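Local coordinates for protein probable zinc protease PqqL (Escherichia coli, PDB 6OFT) that probably acts as a zinc-dependent endopeptidase of the M16 family in the periplasm, the present chain being the first half of the protein, at residues Val52-Glu57 / Glu170-Met175; Ala133-Ile138 / Val181-Leu186. One frame throughout, in Å; residues are numbered along the deposited sequence.

Contact 1 of 2, residues Val52-Glu57 / Glu170-Met175; sequences VAHFVE and EPIGLM
Pro-171 and Ile-172 lie against His-54 on helix 52-59. The loop enters as a type I beta turn from Glu-170 to Gly-173, closed by Gly-173 N to Glu-170 O. At Pro-171 it is the carbonyl that touches: Pro-171 O sits 3.4 Å from His-54 CB. A water joins the same two residues. It accepts from His-54 N at 2.8 Å and donates to Pro-171 O at 2.6 Å. Ile-172 follows, its side chain running beside the imidazole in the same direction. Its CB starts away from the helix, but the chain end returns, and Ile-172 CD1 packs 3.6 Å from His-54 CE1. The imidazole reaches the loop because CG is anti to the backbone N (chi1 174°). A second water lies in the ring plane at its edge, 2.8 Å from His-54 ND1, and donates to Ile-172 O. Gly-173 closes the turn with a positive phi of 70°. Leu-174 then occupies the N-cap position of helix 175-180 and is hydrogen-bonded through its backbone to Leu-50.

His-54, Glu-57 and the following His-58 form the HXXEH motif of M16 peptidases, the histidines predicted zinc ligands and Glu-57 the predicted proton acceptor. The polar link is entirely through water. The water at ND1 and the methyl at CE1, together with the edge-to-face contact with His-58, probably limit rotation of the imidazole.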
ATOM      1  N   VAL A  52     -19.926  -0.461  -4.696  1.00 24.75           N
ATOM      2  CA  VAL A  52     -20.296   0.291  -5.901  1.00 24.44           C
ATOM      3  C   VAL A  52     -19.049   0.882  -6.590  1.00 26.46           C
ATOM      4  O   VAL A  52     -19.002   0.862  -7.821  1.00 26.45           O
ATOM      5  CB  VAL A  52     -21.429   1.325  -5.627  1.00 27.45           C
ATOM      6  CG1 VAL A  52     -21.550   2.366  -6.724  1.00 26.40           C
ATOM      7  CG2 VAL A  52     -22.764   0.608  -5.437  1.00 27.72           C
ATOM      8  N   ALA A  53     -18.030   1.346  -5.832  1.00 23.15           N
ATOM      9  CA  ALA A  53     -16.799   1.849  -6.460  1.00 22.97           C
ATOM     10  C   ALA A  53     -16.158   0.751  -7.330  1.00 26.38           C
ATOM     11  O   ALA A  53     -15.749   1.026  -8.457  1.00 25.29           O
ATOM     12  CB  ALA A  53     -15.806   2.331  -5.407  1.00 23.43           C
ATOM     13  N   HIS A  54     -16.133  -0.497  -6.810  1.00 23.20           N
ATOM     14  CA  HIS A  54     -15.564  -1.682  -7.469  1.00 22.24           C
ATOM     15  C   HIS A  54     -16.453  -2.130  -8.641  1.00 25.12           C
ATOM     16  O   HIS A  54     -15.934  -2.534  -9.684  1.00 24.85           O
ATOM     17  CB  HIS A  54     -15.314  -2.788  -6.422  1.00 22.55           C
ATOM     18  CG  HIS A  54     -14.871  -4.111  -6.972  1.00 26.16           C
ATOM     19  ND1 HIS A  54     -15.655  -5.242  -6.838  1.00 28.78           N
ATOM     20  CD2 HIS A  54     -13.734  -4.445  -7.622  1.00 28.07           C
ATOM     21  CE1 HIS A  54     -14.983  -6.220  -7.423  1.00 28.21           C
ATOM     22  NE2 HIS A  54     -13.826  -5.789  -7.918  1.00 28.30           N
ATOM     23  N   PHE A  55     -17.788  -2.055  -8.471  1.00 21.76           N
ATOM     24  CA  PHE A  55     -18.759  -2.401  -9.519  1.00 20.82           C
ATOM     25  C   PHE A  55     -18.600  -1.408 -10.699  1.00 23.62           C
ATOM     26  O   PHE A  55     -18.509  -1.855 -11.846  1.00 22.44           O
ATOM     27  CB  PHE A  55     -20.205  -2.414  -8.974  1.00 22.68           C
ATOM     28  CG  PHE A  55     -21.232  -3.255  -9.718  1.00 23.12           C
ATOM     29  CD1 PHE A  55     -21.281  -3.262 -11.112  1.00 25.24           C
ATOM     30  CD2 PHE A  55     -22.195  -3.980  -9.024  1.00 25.01           C
ATOM     31  CE1 PHE A  55     -22.232  -4.031 -11.796  1.00 26.35           C
ATOM     32  CE2 PHE A  55     -23.155  -4.743  -9.707  1.00 27.58           C
ATOM     33  CZ  PHE A  55     -23.176  -4.755 -11.087  1.00 25.81           C
ATOM     34  N   VAL A  56     -18.479  -0.085 -10.408  1.00 20.21           N
ATOM     35  CA  VAL A  56     -18.263   0.966 -11.429  1.00 19.76           C
ATOM     36  C   VAL A  56     -17.004   0.652 -12.279  1.00 23.16           C
ATOM     37  O   VAL A  56     -17.059   0.753 -13.501  1.00 20.41           O
ATOM     38  CB  VAL A  56     -18.234   2.414 -10.824  1.00 23.40           C
ATOM     39  CG1 VAL A  56     -17.611   3.427 -11.788  1.00 22.94           C
ATOM     40  CG2 VAL A  56     -19.627   2.867 -10.411  1.00 24.49           C
ATOM     41  N   GLU A  57     -15.894   0.246 -11.611  1.00 21.36           N
ATOM     42  CA  GLU A  57     -14.611  -0.121 -12.219  1.00 21.69           C
ATOM     43  C   GLU A  57     -14.778  -1.223 -13.282  1.00 24.72           C
ATOM     44  O   GLU A  57     -14.302  -1.068 -14.398  1.00 22.52           O
ATOM     45  CB  GLU A  57     -13.624  -0.542 -11.120  1.00 22.86           C
ATOM     46  CG  GLU A  57     -12.232  -0.907 -11.619  1.00 28.93           C
ATOM     47  CD  GLU A  57     -11.819  -2.291 -11.163  1.00 34.50           C
ATOM     48  OE1 GLU A  57     -11.670  -3.182 -12.023  1.00 24.69           O
ATOM     49  OE2 GLU A  57     -11.680  -2.494  -9.939  1.00 24.73           O
ATOM     50  N   GLU A 170     -14.684  -2.377   3.030  1.00 29.85           N
ATOM     51  CA  GLU A 170     -13.865  -3.317   2.242  1.00 29.74           C
ATOM     52  C   GLU A 170     -14.291  -3.170   0.747  1.00 33.57           C
ATOM     53  O   GLU A 170     -15.497  -3.144   0.467  1.00 32.85           O
ATOM     54  CB  GLU A 170     -14.070  -4.759   2.723  1.00 31.60           C
ATOM     55  CG  GLU A 170     -12.874  -5.659   2.463  1.00 44.96           C
ATOM     56  CD  GLU A 170     -13.176  -7.145   2.362  1.00 72.52           C
ATOM     57  OE1 GLU A 170     -14.182  -7.601   2.954  1.00 66.77           O
ATOM     58  OE2 GLU A 170     -12.399  -7.857   1.687  1.00 74.14           O
ATOM     59  N   PRO A 171     -13.333  -2.993  -0.202  1.00 29.01           N
ATOM     60  CA  PRO A 171     -13.719  -2.704  -1.604  1.00 28.18           C
ATOM     61  C   PRO A 171     -14.727  -3.653  -2.279  1.00 31.85           C
ATOM     62  O   PRO A 171     -15.571  -3.159  -3.021  1.00 31.51           O
ATOM     63  CB  PRO A 171     -12.378  -2.678  -2.341  1.00 29.11           C
ATOM     64  CG  PRO A 171     -11.395  -2.251  -1.297  1.00 32.66           C
ATOM     65  CD  PRO A 171     -11.863  -2.905  -0.021  1.00 28.74           C
ATOM     66  N   ILE A 172     -14.695  -4.967  -2.015  1.00 29.02           N
ATOM     67  CA  ILE A 172     -15.660  -5.904  -2.623  1.00 30.01           C
ATOM     68  C   ILE A 172     -17.137  -5.556  -2.258  1.00 35.73           C
ATOM     69  O   ILE A 172     -18.045  -5.866  -3.033  1.00 36.24           O
ATOM     70  CB  ILE A 172     -15.313  -7.402  -2.322  1.00 33.61           C
ATOM     71  CG1 ILE A 172     -16.139  -8.389  -3.188  1.00 34.73           C
ATOM     72  CG2 ILE A 172     -15.445  -7.746  -0.823  1.00 34.11           C
ATOM     73  CD1 ILE A 172     -15.729  -8.503  -4.714  1.00 39.13           C
ATOM     74  N   GLY A 173     -17.339  -4.927  -1.096  1.00 31.83           N
ATOM     75  CA  GLY A 173     -18.655  -4.546  -0.601  1.00 31.75           C
ATOM     76  C   GLY A 173     -19.511  -5.727  -0.175  1.00 35.27           C
ATOM     77  O   GLY A 173     -18.989  -6.728   0.329  1.00 33.62           O
ATOM     78  N   LEU A 174     -20.839  -5.609  -0.375  1.00 32.34           N
ATOM     79  CA  LEU A 174     -21.827  -6.634   0.001  1.00 33.23           C
ATOM     80  C   LEU A 174     -22.431  -7.259  -1.233  1.00 37.33           C
ATOM     81  O   LEU A 174     -22.781  -6.534  -2.161  1.00 37.13           O
ATOM     82  CB  LEU A 174     -22.969  -6.040   0.844  1.00 33.99           C
ATOM     83  CG  LEU A 174     -22.677  -5.302   2.155  1.00 40.69           C
ATOM     84  CD1 LEU A 174     -23.988  -5.062   2.910  1.00 42.97           C
ATOM     85  CD2 LEU A 174     -21.725  -6.087   3.076  1.00 44.01           C
ATOM     86  N   MET A 175     -22.611  -8.594  -1.235  1.00 34.74           N
ATOM     87  CA  MET A 175     -23.191  -9.299  -2.386  1.00 35.09           C
ATOM     88  C   MET A 175     -24.640  -8.940  -2.609  1.00 36.59           C
ATOM     89  O   MET A 175     -25.105  -9.000  -3.741  1.00 36.04           O
ATOM     90  CB  MET A 175     -22.984 -10.821  -2.311  1.00 38.49           C
ATOM     91  CG  MET A 175     -21.520 -11.242  -2.393  1.00 42.95           C
ATOM     92  SD  MET A 175     -20.648 -10.616  -3.857  1.00 48.09           S
ATOM     93  CE  MET A 175     -19.744  -9.228  -3.159  1.00 44.43           C
TER
HETATM   94  O   HOH W   1     -15.935  -0.723  -3.983  1.00 23.32           O
HETATM   95  O   HOH W   2     -18.158  -4.895  -5.656  1.00 25.53           O

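Contact 2 of 2, residues Ala133-Ile138 / Val181-Leu186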
ATOM      1  N   ALA A 133     -24.932  -8.855 -16.168  1.00 33.06           N
ATOM      2  CA  ALA A 133     -23.847  -9.791 -16.438  1.00 32.05           C
ATOM      3  C   ALA A 133     -22.737  -9.635 -15.413  1.00 34.77           C
ATOM      4  O   ALA A 133     -22.240 -10.644 -14.918  1.00 35.07           O
ATOM      5  CB  ALA A 133     -23.300  -9.586 -17.843  1.00 32.68           C
ATOM      6  N   GLU A 134     -22.391  -8.382 -15.034  1.00 29.42           N
ATOM      7  CA  GLU A 134     -21.330  -8.141 -14.060  1.00 28.42           C
ATOM      8  C   GLU A 134     -21.687  -8.547 -12.622  1.00 31.93           C
ATOM      9  O   GLU A 134     -20.769  -8.793 -11.839  1.00 30.56           O
ATOM     10  CB  GLU A 134     -20.816  -6.688 -14.108  1.00 28.75           C
ATOM     11  CG  GLU A 134     -19.833  -6.419 -15.228  1.00 33.80           C
ATOM     12  CD  GLU A 134     -18.621  -7.323 -15.336  1.00 44.16           C
ATOM     13  OE1 GLU A 134     -17.850  -7.427 -14.354  1.00 37.84           O
ATOM     14  OE2 GLU A 134     -18.435  -7.913 -16.423  1.00 39.80           O
ATOM     15  N   ARG A 135     -22.992  -8.626 -12.267  1.00 30.15           N
ATOM     16  CA  ARG A 135     -23.393  -9.052 -10.910  1.00 30.79           C
ATOM     17  C   ARG A 135     -22.847 -10.462 -10.620  1.00 35.73           C
ATOM     18  O   ARG A 135     -22.193 -10.662  -9.597  1.00 34.74           O
ATOM     19  CB  ARG A 135     -24.911  -9.026 -10.720  1.00 31.50           C
ATOM     20  CG  ARG A 135     -25.589  -7.748 -11.165  1.00 32.32           C
ATOM     21  CD  ARG A 135     -27.088  -7.872 -11.005  1.00 33.93           C
ATOM     22  NE  ARG A 135     -27.795  -6.702 -11.519  1.00 40.08           N
ATOM     23  CZ  ARG A 135     -27.945  -5.558 -10.857  1.00 50.39           C
ATOM     24  NH1 ARG A 135     -27.422  -5.409  -9.646  1.00 31.07           N
ATOM     25  NH2 ARG A 135     -28.606  -4.549 -11.409  1.00 38.96           N
ATOM     26  N   GLY A 136     -23.043 -11.384 -11.569  1.00 33.35           N
ATOM     27  CA  GLY A 136     -22.546 -12.755 -11.491  1.00 33.68           C
ATOM     28  C   GLY A 136     -21.036 -12.846 -11.396  1.00 38.21           C
ATOM     29  O   GLY A 136     -20.515 -13.660 -10.629  1.00 39.32           O
ATOM     30  N   VAL A 137     -20.329 -11.979 -12.154  1.00 33.05           N
ATOM     31  CA  VAL A 137     -18.864 -11.855 -12.212  1.00 31.83           C
ATOM     32  C   VAL A 137     -18.298 -11.504 -10.840  1.00 35.49           C
ATOM     33  O   VAL A 137     -17.427 -12.220 -10.333  1.00 34.86           O
ATOM     34  CB  VAL A 137     -18.413 -10.838 -13.312  1.00 34.79           C
ATOM     35  CG1 VAL A 137     -16.927 -10.468 -13.197  1.00 33.94           C
ATOM     36  CG2 VAL A 137     -18.723 -11.366 -14.699  1.00 34.93           C
ATOM     37  N   ILE A 138     -18.805 -10.410 -10.242  1.00 32.16           N
ATOM     38  CA  ILE A 138     -18.370  -9.903  -8.938  1.00 31.78           C
ATOM     39  C   ILE A 138     -18.658 -10.923  -7.826  1.00 36.87           C
ATOM     40  O   ILE A 138     -17.780 -11.155  -6.994  1.00 37.20           O
ATOM     41  CB  ILE A 138     -18.937  -8.474  -8.670  1.00 34.38           C
ATOM     42  CG1 ILE A 138     -18.381  -7.485  -9.736  1.00 34.01           C
ATOM     43  CG2 ILE A 138     -18.614  -7.981  -7.238  1.00 33.68           C
ATOM     44  CD1 ILE A 138     -19.191  -6.224  -9.957  1.00 35.54           C
ATOM     45  N   VAL A 181     -28.246  -3.295  -6.748  1.00 30.97           N
ATOM     46  CA  VAL A 181     -27.871  -1.948  -7.219  1.00 29.03           C
ATOM     47  C   VAL A 181     -28.329  -1.731  -8.677  1.00 31.93           C
ATOM     48  O   VAL A 181     -28.097  -2.576  -9.540  1.00 29.55           O
ATOM     49  CB  VAL A 181     -26.368  -1.613  -6.972  1.00 30.56           C
ATOM     50  CG1 VAL A 181     -25.436  -2.408  -7.883  1.00 29.24           C
ATOM     51  CG2 VAL A 181     -26.100  -0.115  -7.066  1.00 29.97           C
ATOM     52  N   THR A 182     -29.069  -0.649  -8.912  1.00 30.71           N
ATOM     53  CA  THR A 182     -29.614  -0.373 -10.245  1.00 30.75           C
ATOM     54  C   THR A 182     -28.564   0.267 -11.144  1.00 33.92           C
ATOM     55  O   THR A 182     -27.682   0.960 -10.624  1.00 32.29           O
ATOM     56  CB  THR A 182     -30.881   0.521 -10.172  1.00 38.24           C
ATOM     57  OG1 THR A 182     -30.513   1.866  -9.855  1.00 37.77           O
ATOM     58  CG2 THR A 182     -31.953  -0.011  -9.209  1.00 36.02           C
ATOM     59  N   PRO A 183     -28.707   0.168 -12.496  1.00 31.28           N
ATOM     60  CA  PRO A 183     -27.775   0.888 -13.386  1.00 30.46           C
ATOM     61  C   PRO A 183     -27.778   2.400 -13.129  1.00 33.55           C
ATOM     62  O   PRO A 183     -26.739   3.027 -13.262  1.00 31.86           O
ATOM     63  CB  PRO A 183     -28.294   0.548 -14.784  1.00 32.43           C
ATOM     64  CG  PRO A 183     -28.998  -0.759 -14.609  1.00 37.16           C
ATOM     65  CD  PRO A 183     -29.687  -0.610 -13.283  1.00 33.10           C
ATOM     66  N   ALA A 184     -28.930   2.970 -12.712  1.00 31.21           N
ATOM     67  CA  ALA A 184     -29.064   4.398 -12.405  1.00 31.08           C
ATOM     68  C   ALA A 184     -28.263   4.756 -11.149  1.00 31.92           C
ATOM     69  O   ALA A 184     -27.649   5.815 -11.117  1.00 31.36           O
ATOM     70  CB  ALA A 184     -30.531   4.779 -12.239  1.00 32.85           C
ATOM     71  N   GLN A 185     -28.238   3.865 -10.135  1.00 27.53           N
ATOM     72  CA  GLN A 185     -27.450   4.067  -8.908  1.00 26.46           C
ATOM     73  C   GLN A 185     -25.930   3.996  -9.188  1.00 30.41           C
ATOM     74  O   GLN A 185     -25.153   4.762  -8.609  1.00 29.04           O
ATOM     75  CB  GLN A 185     -27.856   3.073  -7.818  1.00 27.87           C
ATOM     76  CG  GLN A 185     -29.191   3.414  -7.154  1.00 35.69           C
ATOM     77  CD  GLN A 185     -29.740   2.303  -6.279  1.00 51.03           C
ATOM     78  OE1 GLN A 185     -29.588   1.102  -6.550  1.00 39.69           O
ATOM     79  NE2 GLN A 185     -30.418   2.688  -5.210  1.00 49.44           N
ATOM     80  N   LEU A 186     -25.512   3.089 -10.086  1.00 27.84           N
ATOM     81  CA  LEU A 186     -24.102   2.960 -10.488  1.00 26.77           C
ATOM     82  C   LEU A 186     -23.676   4.219 -11.235  1.00 28.38           C
ATOM     83  O   LEU A 186     -22.586   4.734 -10.993  1.00 27.36           O
ATOM     84  CB  LEU A 186     -23.894   1.735 -11.393  1.00 26.69           C
ATOM     85  CG  LEU A 186     -24.105   0.374 -10.768  1.00 30.57           C
ATOM     86  CD1 LEU A 186     -24.058  -0.691 -11.835  1.00 30.82           C
ATOM     87  CD2 LEU A 186     -23.050   0.082  -9.686  1.00 31.39           C
TER
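Arg-135 reaches from helix 128-144 to the backbone carbonyl of Val-181, just ahead of helix 183-193. Both terminal nitrogens converge on the one oxygen. Arg-135 NH1 lies 2.9 Å from Val-181 O, in the carbonyl plane and on a lone pair. Arg-135 NH2 lies 2.8 Å from Val-181 O, but is tilted 20° from that plane. Both bonds are bent, as expected when one acceptor is shared by two donors. The oxygen lies close to the guanidinium plane. Arg-135 gets there with CG anti to the carbonyl carbon (chi1 -49°) and a chain extended from CG to NE.

This is the close part of the contact. NE forms a salt bridge with Asp-132, and NH1 also donates to Val-178 O, so the orientation of the planar guanidinium is probably fixed. An alanine here would remove the guanidinium and is likely to leave Val-181 O without its two donors and Asp-132 without its charged mate.

The rest is looser. Arg-135 NH1 meets Val-181 CG1 at 4.0 Å, and Pro-183 CD stands 4.5 Å from Arg-135 NH2. Beyond, Thr-182 and Gln-185 make a capping box. Gln-185 N donates to Thr-182 OG1, and Thr-182 N donates to Gln-185 OE1, both at 3.0 Å. Ala-184, between them on the first turn, is exposed to solvent and marks the open side.

Glu-134, next to Arg-135, is a predicted zinc ligand and is hydrogen-bonded to His-58. Phe-55 of helix 52-59 touches Glu-134, while Pro-183 and Leu-186 rest on Val-131 of helix 128-144. The contact thus ties the start of helix 183-193 to the helix that carries Glu-134, with helix 52-59 packed against both.

Contact 1 is a surface contact, while contact 2 is partly buried through Val-181. Their centres are 10 Å apart, and their segments alternate along the chain. Each contributes residues to the predicted zinc site: contact 1 holds two residues of the motif helix, and contact 2 holds the glutamate that lies further along the sequence. The chemistry differs. Helix 52-59 meets its loop through waters and one methyl, whereas helix 128-144 uses a charged group directly on a carbonyl. Nonpolar side chains join the two contacts. Phe-55 CG packs 3.6 Å from Ile-138 CD1, Phe-55 CE2 lies 3.7 Å from Val-181 CG1, and Val-52 also rests on Val-181.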